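Transferrin (Manduca sexta, PDB 6WB6) binds a single ferric ion together with a carbonate anion and transports iron as a secreted insect transferrin. Local coordinates at residues F230-G235 with A259-K264. Sequence-based numbering, arbitrary orientation.
Sequences FGLPVG and APITGK
Ile261 meets Phe230 and Leu232 with one methyl group. Its CG2 lies 3.7 Å from Phe230 CD2, on an oblique approach to the ring. Ile261 CG2 also lies 4.0 Å from Leu232 CD1. Ile261 CG2 stands anti to the backbone N, and this torsion carries the methyl out to both partners. The two side chains each cross that of Ile261 at about a right angle. The Phe230 and Ile261 pair is the tight, buried part of the contact. Phe249 also meets the Phe230 ring, with the planes at about 40°. Pro246 packs on Phe230, and Thr226 of helix 223-229 on Ile261.

The outer side is looser. Thr262 is exposed and brings only its CG2 to the contact, 4.1 Å from both Leu232 CD1 and Leu232 CD2. Leu232 is itself partly exposed. No hydrogen bond joins the two segments, so apolar packing alone links them here.

A type I beta turn runs from Pro260 to Gly263, with a hydrogen bond of 3.2 Å from Gly263 N to Pro260 O. It brings Ile261 toward the other segment, with Thr262 at the margin. Gly231, with positive phi, is the C-prime residue where helix 223-229 ends: Leu232 N bonds back to Arg227 O and Gly231 N to Lys228 O. The arrangement is a Schellman motif packed through its apolar side chains against a type I turn, within the iron-binding transferrin lobe.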
loop_
_atom_site.group_PDB
_atom_site.type_symbol
_atom_site.label_atom_id
_atom_site.label_comp_id
_atom_site.label_asym_id
_atom_site.label_seq_id
_atom_site.Cartn_x
_atom_site.Cartn_y
_atom_site.Cartn_z
ATOM N N PHE A 230 -24.627 22.038 13.763
ATOM C CA PHE A 230 -25.741 22.899 14.110
ATOM C C PHE A 230 -26.141 22.772 15.569
ATOM O O PHE A 230 -27.277 23.092 15.921
ATOM C CB PHE A 230 -26.918 22.580 13.202
ATOM C CG PHE A 230 -26.620 22.803 11.740
ATOM C CD1 PHE A 230 -26.395 24.075 11.253
ATOM C CD2 PHE A 230 -26.553 21.741 10.860
ATOM C CE1 PHE A 230 -26.132 24.268 9.927
ATOM C CE2 PHE A 230 -26.290 21.935 9.546
ATOM C CZ PHE A 230 -26.075 23.196 9.071
ATOM N N GLY A 231 -25.246 22.263 16.408
ATOM C CA GLY A 231 -25.528 22.144 17.829
ATOM C C GLY A 231 -26.607 21.144 18.160
ATOM O O GLY A 231 -27.124 21.139 19.287
ATOM N N LEU A 232 -26.959 20.292 17.218
ATOM C CA LEU A 232 -28.080 19.408 17.465
ATOM C C LEU A 232 -27.634 18.159 18.211
ATOM O O LEU A 232 -26.468 17.760 18.125
ATOM C CB LEU A 232 -28.742 19.022 16.159
ATOM C CG LEU A 232 -29.449 20.201 15.494
ATOM C CD1 LEU A 232 -29.867 19.815 14.090
ATOM C CD2 LEU A 232 -30.656 20.601 16.294
ATOM N N PRO A 233 -28.539 17.538 18.964
ATOM C CA PRO A 233 -28.187 16.296 19.650
ATOM C C PRO A 233 -28.101 15.145 18.673
ATOM O O PRO A 233 -28.776 15.124 17.643
ATOM C CB PRO A 233 -29.347 16.094 20.623
ATOM C CG PRO A 233 -30.497 16.679 19.919
ATOM C CD PRO A 233 -29.960 17.874 19.173
ATOM N N VAL A 234 -27.255 14.180 19.011
ATOM C CA VAL A 234 -27.141 12.953 18.230
ATOM C C VAL A 234 -26.753 11.822 19.172
ATOM O O VAL A 234 -25.801 11.945 19.950
ATOM C CB VAL A 234 -26.140 13.119 17.058
ATOM C CG1 VAL A 234 -24.855 13.782 17.501
ATOM C CG2 VAL A 234 -25.845 11.780 16.396
ATOM N N GLY A 235 -27.508 10.728 19.122
ATOM C CA GLY A 235 -27.213 9.600 19.998
ATOM C C GLY A 235 -27.252 10.039 21.454
ATOM O O GLY A 235 -28.176 10.730 21.886
ATOM N N ALA A 259 -35.059 17.882 2.868
ATOM C CA ALA A 259 -35.546 17.493 4.180
ATOM C C ALA A 259 -34.813 18.318 5.227
ATOM O O ALA A 259 -33.626 18.615 5.052
ATOM C CB ALA A 259 -35.307 16.002 4.447
ATOM N N PRO A 260 -35.468 18.701 6.312
ATOM C CA PRO A 260 -34.762 19.482 7.329
ATOM C C PRO A 260 -33.661 18.679 7.996
ATOM O O PRO A 260 -33.766 17.464 8.188
ATOM C CB PRO A 260 -35.864 19.855 8.324
ATOM C CG PRO A 260 -36.967 18.880 8.059
ATOM C CD PRO A 260 -36.906 18.595 6.603
ATOM N N ILE A 261 -32.591 19.391 8.336
ATOM C CA ILE A 261 -31.545 18.851 9.189
ATOM C C ILE A 261 -32.115 18.433 10.540
ATOM O O ILE A 261 -31.662 17.449 11.140
ATOM C CB ILE A 261 -30.425 19.901 9.350
ATOM C CG1 ILE A 261 -29.888 20.347 7.983
ATOM C CG2 ILE A 261 -29.310 19.358 10.151
ATOM C CD1 ILE A 261 -29.404 19.228 7.091
ATOM N N THR A 262 -33.117 19.162 11.041
ATOM C CA THR A 262 -33.668 18.848 12.356
ATOM C C THR A 262 -34.491 17.570 12.353
ATOM O O THR A 262 -34.890 17.108 13.424
ATOM C CB THR A 262 -34.538 20.010 12.892
ATOM O OG1 THR A 262 -35.288 20.597 11.825
ATOM C CG2 THR A 262 -33.682 21.088 13.548
ATOM N N GLY A 263 -34.764 16.992 11.190
ATOM C CA GLY A 263 -35.501 15.754 11.105
ATOM C C GLY A 263 -34.580 14.568 10.854
ATOM O O GLY A 263 -33.359 14.671 10.824
ATOM N N LYS A 264 -35.203 13.415 10.683
ATOM C CA LYS A 264 -34.459 12.237 10.289
ATOM C C LYS A 264 -33.846 12.464 8.909
ATOM O O LYS A 264 -34.535 12.862 7.964
ATOM C CB LYS A 264 -35.387 11.021 10.300
ATOM C CG LYS A 264 -34.724 9.666 9.961
ATOM C CD LYS A 264 -35.112 9.167 8.558
ATOM C CE LYS A 264 -35.561 7.708 8.565
ATOM N NZ LYS A 264 -34.424 6.796 8.884
#